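Local structure of ADP-ribosylating toxin CARDS (Mycoplasma pneumoniae, 4TLV) at residues Arg77-Glu82 and Pro178-Pro183; Tyr455-Ser460 and Gly471-Asp476; Ser480-Val485 and Arg544-Tyr549. The protein transfers ADP-ribose from NAD(+) to multiple target proteins in vitro and acts as the main virulence factor of this bacterium, disrupting respiratory epithelium and vacuolating mammalian cells. All blocks are in the same frame, centred on the assembly; numbering follows the deposited sequence.

Contact 1: residues Arg77-Glu82 and Pro178-Pro183; sequences RAYLYE and PEMHNP
Within the antiparallel sheet of the mono-ADP-ribosyltransferase domain, Tyr-79 of strand 76-84 meets Met-180 at the end of strand 168-181, reaching across the intervening strand 146-156. The two segments are therefore not hydrogen-bonded neighbours: their closest CA atoms, those of Glu-82 and His-181, lie 9.7 Å apart. Side chains alone bridge the gap, burying a modest 77 Å².

The methyl group of Met-180 does the touching. Its CE comes to the edge of the Tyr-79 ring, near the ring plane, and stands 4.1 Å from CD1 of Tyr-79. The same methyl is equally near CE1 of Tyr-79, so it straddles one ring edge, while the sulfur stays farther back. A bend at the thioether of Met-180 (chi3 -89°) delivers the methyl there, and the two side chains cross at about a right angle. Elsewhere Tyr-79 packs on Pro-18 of helix 18-24.

Beside the methyl contact, OE1 of Glu-82 and OE2 of Glu-179 approach to 4.4 Å, like charges if both are ionised and probably unfavourable by themselves. Ser-148 OG, on the strand between them, lies within hydrogen-bonding reach of both oxygens, its proton serving one at a time unless a carboxyl is protonated. Arg-147 forms a salt bridge with Glu-82 OE1, which probably offsets much of the repulsion. Because Glu-82 is buried and Glu-179 exposed, the pair runs from the interior toward solvent. A sulfate ion, probably from the crystallisation liquor, lies about 5 Å from the Glu-82 side chain.

Strand 76-84 and the end of strand 168-181 thus flank strand 146-156 in the central sheet of a toxin domain of the pertussis toxin S1 family.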
loop_
_atom_site.group_PDB
_atom_site.type_symbol
_atom_site.label_atom_id
_atom_site.label_comp_id
_atom_site.label_asym_id
_atom_site.label_seq_id
_atom_site.Cartn_x
_atom_site.Cartn_y
_atom_site.Cartn_z
ATOM N N ARG A 77 -10.440 14.278 -18.858
ATOM C CA ARG A 77 -9.015 14.548 -19.098
ATOM C C ARG A 77 -8.402 15.396 -17.981
ATOM O O ARG A 77 -9.077 16.223 -17.382
ATOM C CB ARG A 77 -8.814 15.306 -20.414
ATOM C CG ARG A 77 -8.967 14.480 -21.677
ATOM C CD ARG A 77 -8.534 15.289 -22.909
ATOM N NE ARG A 77 -8.537 14.470 -24.120
ATOM C CZ ARG A 77 -9.125 14.814 -25.266
ATOM N NH1 ARG A 77 -9.759 15.977 -25.373
ATOM N NH2 ARG A 77 -9.076 13.993 -26.310
ATOM N N ALA A 78 -7.113 15.193 -17.723
ATOM C CA ALA A 78 -6.405 15.915 -16.658
ATOM C C ALA A 78 -4.922 15.766 -16.937
ATOM O O ALA A 78 -4.547 15.263 -17.999
ATOM C CB ALA A 78 -6.751 15.317 -15.284
ATOM N N TYR A 79 -4.076 16.216 -16.008
ATOM C CA TYR A 79 -2.636 16.089 -16.184
ATOM C C TYR A 79 -1.996 15.409 -15.000
ATOM O O TYR A 79 -2.356 15.681 -13.864
ATOM C CB TYR A 79 -1.994 17.451 -16.397
ATOM C CG TYR A 79 -2.500 18.088 -17.658
ATOM C CD1 TYR A 79 -1.906 17.805 -18.876
ATOM C CD2 TYR A 79 -3.609 18.921 -17.636
ATOM C CE1 TYR A 79 -2.377 18.361 -20.044
ATOM C CE2 TYR A 79 -4.099 19.475 -18.800
ATOM C CZ TYR A 79 -3.473 19.194 -20.001
ATOM O OH TYR A 79 -3.949 19.754 -21.166
ATOM N N LEU A 80 -1.063 14.513 -15.283
ATOM C CA LEU A 80 -0.260 13.891 -14.237
ATOM C C LEU A 80 1.017 14.692 -14.131
ATOM O O LEU A 80 1.733 14.848 -15.119
ATOM C CB LEU A 80 0.080 12.460 -14.614
ATOM C CG LEU A 80 1.104 11.735 -13.731
ATOM C CD1 LEU A 80 0.494 11.446 -12.359
ATOM C CD2 LEU A 80 1.522 10.453 -14.409
ATOM N N TYR A 81 1.297 15.206 -12.938
ATOM C CA TYR A 81 2.522 15.957 -12.707
ATOM C C TYR A 81 3.534 15.176 -11.888
ATOM O O TYR A 81 3.186 14.556 -10.878
ATOM C CB TYR A 81 2.201 17.249 -11.975
ATOM C CG TYR A 81 1.409 18.185 -12.829
ATOM C CD1 TYR A 81 2.038 18.962 -13.796
ATOM C CD2 TYR A 81 0.031 18.284 -12.698
ATOM C CE1 TYR A 81 1.317 19.823 -14.591
ATOM C CE2 TYR A 81 -0.702 19.139 -13.504
ATOM C CZ TYR A 81 -0.051 19.908 -14.441
ATOM O OH TYR A 81 -0.757 20.767 -15.250
ATOM N N GLU A 82 4.789 15.243 -12.324
ATOM C CA GLU A 82 5.909 14.640 -11.618
ATOM C C GLU A 82 6.639 15.754 -10.875
ATOM O O GLU A 82 7.056 16.736 -11.486
ATOM C CB GLU A 82 6.847 13.987 -12.629
ATOM C CG GLU A 82 8.121 13.430 -12.020
ATOM C CD GLU A 82 9.038 12.839 -13.084
ATOM O OE1 GLU A 82 9.573 13.611 -13.894
ATOM O OE2 GLU A 82 9.199 11.612 -13.108
ATOM N N PRO A 178 3.266 12.505 -25.412
ATOM C CA PRO A 178 4.627 12.511 -24.875
ATOM C C PRO A 178 4.703 13.269 -23.561
ATOM O O PRO A 178 3.823 14.057 -23.219
ATOM C CB PRO A 178 5.409 13.305 -25.932
ATOM C CG PRO A 178 4.342 14.044 -26.771
ATOM C CD PRO A 178 2.993 13.740 -26.160
ATOM N N GLU A 179 5.780 13.032 -22.831
ATOM C CA GLU A 179 6.043 13.761 -21.611
ATOM C C GLU A 179 6.323 15.210 -21.958
ATOM O O GLU A 179 6.991 15.494 -22.951
ATOM C CB GLU A 179 7.258 13.146 -20.942
ATOM C CG GLU A 179 7.600 13.711 -19.598
ATOM C CD GLU A 179 8.902 13.139 -19.092
ATOM O OE1 GLU A 179 9.247 12.004 -19.488
ATOM O OE2 GLU A 179 9.584 13.824 -18.310
ATOM N N MET A 180 5.802 16.130 -21.159
ATOM C CA MET A 180 6.094 17.542 -21.340
ATOM C C MET A 180 7.030 18.019 -20.224
ATOM O O MET A 180 6.719 17.864 -19.042
ATOM C CB MET A 180 4.795 18.341 -21.317
ATOM C CG MET A 180 3.823 17.964 -22.432
ATOM S SD MET A 180 2.184 18.667 -22.190
ATOM C CE MET A 180 1.409 17.373 -21.219
ATOM N N HIS A 181 8.177 18.588 -20.586
ATOM C CA HIS A 181 9.128 19.058 -19.579
ATOM C C HIS A 181 8.922 20.520 -19.198
ATOM O O HIS A 181 8.708 21.372 -20.058
ATOM C CB HIS A 181 10.578 18.843 -20.032
ATOM C CG HIS A 181 11.590 19.335 -19.037
ATOM N ND1 HIS A 181 11.867 18.662 -17.863
ATOM C CD2 HIS A 181 12.370 20.445 -19.029
ATOM C CE1 HIS A 181 12.786 19.329 -17.183
ATOM N NE2 HIS A 181 13.109 20.413 -17.866
ATOM N N ASN A 182 9.004 20.811 -17.901
ATOM C CA ASN A 182 8.852 22.164 -17.402
ATOM C C ASN A 182 10.160 22.949 -17.516
ATOM O O ASN A 182 11.152 22.618 -16.851
ATOM C CB ASN A 182 8.424 22.121 -15.940
ATOM C CG ASN A 182 8.249 23.493 -15.350
ATOM O OD1 ASN A 182 8.291 24.498 -16.059
ATOM N ND2 ASN A 182 8.038 23.551 -14.037
ATOM N N PRO A 183 10.177 23.997 -18.358
ATOM C CA PRO A 183 11.446 24.728 -18.516
ATOM C C PRO A 183 11.863 25.453 -17.229
ATOM O O PRO A 183 13.032 25.801 -17.086
ATOM C CB PRO A 183 11.133 25.743 -19.625
ATOM C CG PRO A 183 9.629 25.887 -19.599
ATOM C CD PRO A 183 9.106 24.534 -19.219
#

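Contact 2: residues Tyr455-Ser460 and Gly471-Asp476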
loop_
_atom_site.group_PDB
_atom_site.type_symbol
_atom_site.label_atom_id
_atom_site.label_comp_id
_atom_site.label_asym_id
_atom_site.label_seq_id
_atom_site.Cartn_x
_atom_site.Cartn_y
_atom_site.Cartn_z
ATOM N N TYR A 455 20.048 -11.770 13.298
ATOM C CA TYR A 455 19.266 -12.812 13.941
ATOM C C TYR A 455 17.786 -12.663 13.632
ATOM O O TYR A 455 17.294 -11.560 13.389
ATOM C CB TYR A 455 19.450 -12.759 15.444
ATOM C CG TYR A 455 20.874 -13.058 15.869
ATOM C CD1 TYR A 455 21.835 -12.055 15.887
ATOM C CD2 TYR A 455 21.249 -14.344 16.247
ATOM C CE1 TYR A 455 23.152 -12.319 16.281
ATOM C CE2 TYR A 455 22.562 -14.624 16.644
ATOM C CZ TYR A 455 23.498 -13.612 16.661
ATOM O OH TYR A 455 24.792 -13.893 17.049
ATOM N N THR A 456 17.084 -13.786 13.688
ATOM C CA THR A 456 15.668 -13.856 13.356
ATOM C C THR A 456 14.928 -14.595 14.480
ATOM O O THR A 456 15.477 -15.509 15.106
ATOM C CB THR A 456 15.470 -14.554 11.985
ATOM O OG1 THR A 456 14.120 -14.390 11.542
ATOM C CG2 THR A 456 15.806 -16.053 12.076
ATOM N N PRO A 457 13.681 -14.196 14.760
ATOM C CA PRO A 457 12.903 -14.865 15.807
ATOM C C PRO A 457 12.577 -16.298 15.400
ATOM O O PRO A 457 12.462 -16.597 14.204
ATOM C CB PRO A 457 11.601 -14.059 15.862
ATOM C CG PRO A 457 11.819 -12.866 15.003
ATOM C CD PRO A 457 12.888 -13.195 14.035
ATOM N N GLN A 458 12.457 -17.173 16.391
ATOM C CA GLN A 458 11.988 -18.545 16.179
ATOM C C GLN A 458 10.710 -18.708 16.973
ATOM O O GLN A 458 10.507 -18.006 17.967
ATOM C CB GLN A 458 13.021 -19.558 16.680
ATOM C CG GLN A 458 14.339 -19.536 15.935
ATOM C CD GLN A 458 14.321 -20.351 14.645
ATOM O OE1 GLN A 458 14.540 -19.817 13.556
ATOM N NE2 GLN A 458 14.076 -21.650 14.766
ATOM N N LEU A 459 9.863 -19.652 16.562
ATOM C CA LEU A 459 8.564 -19.825 17.192
ATOM C C LEU A 459 8.704 -20.255 18.642
ATOM O O LEU A 459 7.792 -20.078 19.443
ATOM C CB LEU A 459 7.730 -20.840 16.405
ATOM C CG LEU A 459 7.230 -20.298 15.062
ATOM C CD1 LEU A 459 6.543 -21.403 14.246
ATOM C CD2 LEU A 459 6.283 -19.137 15.311
ATOM N N SER A 460 9.859 -20.818 18.969
ATOM C CA SER A 460 10.171 -21.227 20.340
ATOM C C SER A 460 10.345 -20.048 21.305
ATOM O O SER A 460 10.288 -20.222 22.528
ATOM C CB SER A 460 11.472 -22.023 20.326
ATOM O OG SER A 460 12.535 -21.215 19.820
ATOM N N GLY A 471 8.614 -12.175 3.564
ATOM C CA GLY A 471 7.376 -12.924 3.470
ATOM C C GLY A 471 7.079 -13.829 4.651
ATOM O O GLY A 471 6.363 -14.837 4.503
ATOM N N GLN A 472 7.592 -13.473 5.827
ATOM C CA GLN A 472 7.457 -14.345 6.999
ATOM C C GLN A 472 6.823 -13.700 8.235
ATOM O O GLN A 472 5.966 -14.290 8.892
ATOM C CB GLN A 472 8.826 -14.920 7.390
ATOM C CG GLN A 472 8.702 -16.021 8.425
ATOM C CD GLN A 472 10.005 -16.708 8.685
ATOM O OE1 GLN A 472 10.289 -17.769 8.133
ATOM N NE2 GLN A 472 10.819 -16.099 9.521
ATOM N N ILE A 473 7.256 -12.488 8.556
ATOM C CA ILE A 473 6.779 -11.819 9.752
ATOM C C ILE A 473 6.063 -10.556 9.340
ATOM O O ILE A 473 6.629 -9.718 8.633
ATOM C CB ILE A 473 7.952 -11.486 10.719
ATOM C CG1 ILE A 473 8.788 -12.751 10.957
ATOM C CG2 ILE A 473 7.402 -10.903 12.009
ATOM C CD1 ILE A 473 9.816 -12.664 12.086
ATOM N N PHE A 474 4.825 -10.433 9.790
ATOM C CA PHE A 474 3.910 -9.410 9.310
ATOM C C PHE A 474 3.253 -8.650 10.435
ATOM O O PHE A 474 3.162 -9.125 11.564
ATOM C CB PHE A 474 2.788 -10.062 8.499
ATOM C CG PHE A 474 3.265 -10.782 7.275
ATOM C CD1 PHE A 474 3.659 -12.111 7.354
ATOM C CD2 PHE A 474 3.308 -10.142 6.043
ATOM C CE1 PHE A 474 4.082 -12.794 6.236
ATOM C CE2 PHE A 474 3.738 -10.827 4.913
ATOM C CZ PHE A 474 4.118 -12.167 5.018
ATOM N N TYR A 475 2.779 -7.454 10.103
ATOM C CA TYR A 475 1.989 -6.663 11.024
ATOM C C TYR A 475 0.638 -6.414 10.374
ATOM O O TYR A 475 0.581 -5.930 9.244
ATOM C CB TYR A 475 2.720 -5.352 11.271
ATOM C CG TYR A 475 2.104 -4.407 12.286
ATOM C CD1 TYR A 475 2.203 -4.649 13.650
ATOM C CD2 TYR A 475 1.499 -3.233 11.881
ATOM C CE1 TYR A 475 1.676 -3.751 14.586
ATOM C CE2 TYR A 475 0.980 -2.330 12.801
ATOM C CZ TYR A 475 1.071 -2.593 14.156
ATOM O OH TYR A 475 0.557 -1.671 15.054
ATOM N N ASP A 476 -0.440 -6.784 11.059
ATOM C CA ASP A 476 -1.786 -6.580 10.518
ATOM C C ASP A 476 -2.273 -5.192 10.881
ATOM O O ASP A 476 -2.565 -4.923 12.040
ATOM C CB ASP A 476 -2.774 -7.605 11.066
ATOM C CG ASP A 476 -4.197 -7.295 10.649
ATOM O OD1 ASP A 476 -4.387 -6.693 9.561
ATOM O OD2 ASP A 476 -5.118 -7.610 11.421
HETATM O O HOH W 1 12.863 -16.650 10.740
#
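Pro-457 and Ile-473 form the apolar centre of this buried contact. CD1 of Ile-473, the end of its longer branch, lies 3.5 Å from CG of Pro-457 and also reaches CD on the same pyrrolidine ring, so the methyl end of the isoleucine points at the CG-CD side of the proline. The branch gets there by running straight out from the strand, with CD1 anti to CA (chi2 -169°). The backbones remain well separated, the CA atoms of Pro-457 and Ile-473 being 9.1 Å apart.

Beside this apolar pair runs a polar link. OG1 of Thr-456 and NE2 of Gln-472 are 4.2 Å apart, too far for a direct bond, and a water molecule joins them. That water is 2.7 Å from Thr-456 OG1 and accepts from Gln-472 NE2, although this second distance is so short that its detail is doubtful; it also donates weakly to the carbonyl O of Pro-457. The Gln-472 chain is extended through its first two torsions, carrying the amide across to the water.

A second shell holds these groups in place. Thr-456 OG1 has a further hydrogen bond to Thr-468 OG1, while the Gln-472 side chain rests on Phe-484. The backbone of Thr-456 pairs with Tyr-464, and that of Ile-473 with Val-444 and Gln-445. Strand 453-457, the middle member of a small three-stranded sheet between 448-450 and 463-464, is thus packed against strand 473-476, which runs between 441-443 and 481-485 in the large sheet of D3.

Contact 3: residues Ser480-Val485 and Arg544-Tyr549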
loop_
_atom_site.group_PDB
_atom_site.type_symbol
_atom_site.label_atom_id
_atom_site.label_comp_id
_atom_site.label_asym_id
_atom_site.label_seq_id
_atom_site.Cartn_x
_atom_site.Cartn_y
_atom_site.Cartn_z
ATOM N N SER A 480 -3.451 -4.386 14.603
ATOM C CA SER A 480 -2.154 -4.173 15.263
ATOM C C SER A 480 -1.503 -5.443 15.815
ATOM O O SER A 480 -0.674 -5.366 16.721
ATOM C CB SER A 480 -2.261 -3.121 16.389
ATOM O OG SER A 480 -2.709 -1.864 15.899
ATOM N N LYS A 481 -1.864 -6.608 15.283
ATOM C CA LYS A 481 -1.215 -7.848 15.705
ATOM C C LYS A 481 0.039 -8.125 14.864
ATOM O O LYS A 481 0.179 -7.627 13.732
ATOM C CB LYS A 481 -2.200 -9.032 15.657
ATOM C CG LYS A 481 -3.424 -8.864 16.561
ATOM C CD LYS A 481 -4.147 -10.190 16.786
ATOM C CE LYS A 481 -4.792 -10.681 15.498
ATOM N NZ LYS A 481 -5.885 -9.748 15.109
ATOM N N ILE A 482 0.977 -8.869 15.439
ATOM C CA ILE A 482 2.177 -9.278 14.726
ATOM C C ILE A 482 2.122 -10.787 14.559
ATOM O O ILE A 482 1.849 -11.503 15.523
ATOM C CB ILE A 482 3.447 -8.879 15.496
ATOM C CG1 ILE A 482 3.640 -7.360 15.391
ATOM C CG2 ILE A 482 4.686 -9.584 14.942
ATOM C CD1 ILE A 482 4.696 -6.795 16.336
ATOM N N PHE A 483 2.381 -11.273 13.345
ATOM C CA PHE A 483 2.289 -12.714 13.102
ATOM C C PHE A 483 3.420 -13.281 12.247
ATOM O O PHE A 483 4.058 -12.570 11.463
ATOM C CB PHE A 483 0.889 -13.119 12.586
ATOM C CG PHE A 483 0.510 -12.532 11.232
ATOM C CD1 PHE A 483 -0.172 -11.327 11.141
ATOM C CD2 PHE A 483 0.797 -13.219 10.055
ATOM C CE1 PHE A 483 -0.548 -10.802 9.883
ATOM C CE2 PHE A 483 0.419 -12.713 8.815
ATOM C CZ PHE A 483 -0.259 -11.501 8.732
ATOM N N PHE A 484 3.660 -14.574 12.432
ATOM C CA PHE A 484 4.743 -15.316 11.804
ATOM C C PHE A 484 4.052 -16.401 10.981
ATOM O O PHE A 484 3.295 -17.202 11.525
ATOM C CB PHE A 484 5.587 -15.951 12.924
ATOM C CG PHE A 484 6.811 -16.693 12.468
ATOM C CD1 PHE A 484 6.715 -17.819 11.661
ATOM C CD2 PHE A 484 8.072 -16.319 12.942
ATOM C CE1 PHE A 484 7.862 -18.525 11.273
ATOM C CE2 PHE A 484 9.219 -17.020 12.569
ATOM C CZ PHE A 484 9.114 -18.124 11.727
ATOM N N VAL A 485 4.288 -16.422 9.676
ATOM C CA VAL A 485 3.654 -17.418 8.820
ATOM C C VAL A 485 4.610 -18.585 8.626
ATOM O O VAL A 485 5.606 -18.470 7.927
ATOM C CB VAL A 485 3.255 -16.845 7.440
ATOM C CG1 VAL A 485 2.632 -17.932 6.558
ATOM C CG2 VAL A 485 2.287 -15.662 7.606
ATOM N N ARG A 544 13.546 0.136 15.327
ATOM C CA ARG A 544 12.468 0.721 16.114
ATOM C C ARG A 544 12.405 0.035 17.475
ATOM O O ARG A 544 12.849 -1.103 17.625
ATOM C CB ARG A 544 11.110 0.505 15.432
ATOM C CG ARG A 544 10.958 1.152 14.051
ATOM C CD ARG A 544 10.889 2.691 14.160
ATOM N NE ARG A 544 10.555 3.271 12.848
ATOM C CZ ARG A 544 11.422 3.428 11.852
ATOM N NH1 ARG A 544 12.703 3.079 11.994
ATOM N NH2 ARG A 544 11.014 3.955 10.702
ATOM N N HIS A 545 11.829 0.721 18.453
ATOM C CA HIS A 545 11.353 0.064 19.662
ATOM C C HIS A 545 9.941 -0.469 19.396
ATOM O O HIS A 545 9.200 0.092 18.589
ATOM C CB HIS A 545 11.345 1.039 20.845
ATOM C CG HIS A 545 12.716 1.475 21.264
ATOM N ND1 HIS A 545 12.965 2.691 21.862
ATOM C CD2 HIS A 545 13.919 0.865 21.134
ATOM C CE1 HIS A 545 14.262 2.806 22.102
ATOM N NE2 HIS A 545 14.863 1.711 21.671
ATOM N N ILE A 546 9.580 -1.559 20.063
ATOM C CA ILE A 546 8.251 -2.149 19.908
ATOM C C ILE A 546 7.616 -2.321 21.282
ATOM O O ILE A 546 8.238 -2.867 22.186
ATOM C CB ILE A 546 8.312 -3.504 19.147
ATOM C CG1 ILE A 546 8.902 -3.289 17.746
ATOM C CG2 ILE A 546 6.919 -4.142 19.065
ATOM C CD1 ILE A 546 9.108 -4.562 16.944
ATOM N N ARG A 547 6.397 -1.823 21.444
ATOM C CA ARG A 547 5.695 -1.890 22.723
ATOM C C ARG A 547 4.298 -2.473 22.555
ATOM O O ARG A 547 3.684 -2.352 21.495
ATOM C CB ARG A 547 5.584 -0.501 23.348
ATOM C CG ARG A 547 6.925 0.070 23.807
ATOM C CD ARG A 547 6.771 1.416 24.508
ATOM N NE ARG A 547 8.061 1.863 25.043
ATOM C CZ ARG A 547 8.975 2.523 24.344
ATOM N NH1 ARG A 547 8.754 2.828 23.067
ATOM N NH2 ARG A 547 10.114 2.884 24.919
ATOM N N CYS A 548 3.789 -3.077 23.620
ATOM C CA CYS A 548 2.467 -3.681 23.614
ATOM C C CYS A 548 1.417 -2.648 24.039
ATOM O O CYS A 548 1.652 -1.861 24.959
ATOM C CB CYS A 548 2.477 -4.897 24.556
ATOM S SG CYS A 548 0.895 -5.690 24.793
ATOM N N TYR A 549 0.268 -2.628 23.370
ATOM C CA TYR A 549 -0.809 -1.709 23.748
ATOM C C TYR A 549 -1.234 -1.852 25.212
ATOM O O TYR A 549 -1.632 -0.872 25.840
ATOM C CB TYR A 549 -2.079 -1.973 22.940
ATOM C CG TYR A 549 -2.202 -1.351 21.548
ATOM C CD1 TYR A 549 -1.219 -1.521 20.583
ATOM C CD2 TYR A 549 -3.361 -0.676 21.192
ATOM C CE1 TYR A 549 -1.378 -0.984 19.285
ATOM C CE2 TYR A 549 -3.529 -0.140 19.917
ATOM C CZ TYR A 549 -2.525 -0.298 18.972
ATOM O OH TYR A 549 -2.718 0.208 17.701
#
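Segments 480-485 and 544-549 lie apart without backbone pairing, their nearest CA atoms, those of Ser-480 and Tyr-549, being 8.9 Å from each other. Ser-480 meets the phenol of Tyr-549: its OG stands 2.7 Å from Tyr-549 OH in a hydrogen bond. The serine comes alongside the end of the ring, its CB 3.7 Å from CE1 of Tyr-549, so the hydroxyl pair is accompanied by carbon contact. Ser-480 has a left-handed backbone conformation (phi 65°), and its backbone pairs with Trp-526. Arg-126 NH1 also hydrogen-bonds to Ser-480 OG, while Arg-104 NH2 binds the carbonyl O of Tyr-549; both arginines belong to the mono-ADP-ribosyltransferase domain, so this end of the contact adjoins the domain interface.

Deeper in, CD1 of Ile-482 approaches CG2 of Ile-546 at 4.4 Å, a light touch between two methyls. Trp-526 packs on Ile-482, and Leu-555 on Ile-546. The isoleucine pair joins strands 481-485 and 543-548, far apart in sequence, in the interior of the D3 beta-trefoil.

In the fold
Contact 1 lies in the enzymatic domain; contacts 2 and 3, with centres 43 and 42 Å from its centre, lie in D3 on the opposite side of the chain's centre. Contact 1 is partly exposed and pairs a methionine methyl at a tyrosine ring edge with two carboxylates attended by Ser-148 and Arg-147; the other two are buried, each coupling an aliphatic pair to a hydroxyl link, water-mediated in contact 2 and direct in contact 3. Segment 471-476 of contact 2 shares the large sheet with both segments of contact 3: adjacent strands 473-476 and 481-485 join where Phe-474 N probably bonds to Phe-483 O. Through Arg-126, which bonds to both Tyr-475 and Ser-480, D3 here meets the enzymatic domain.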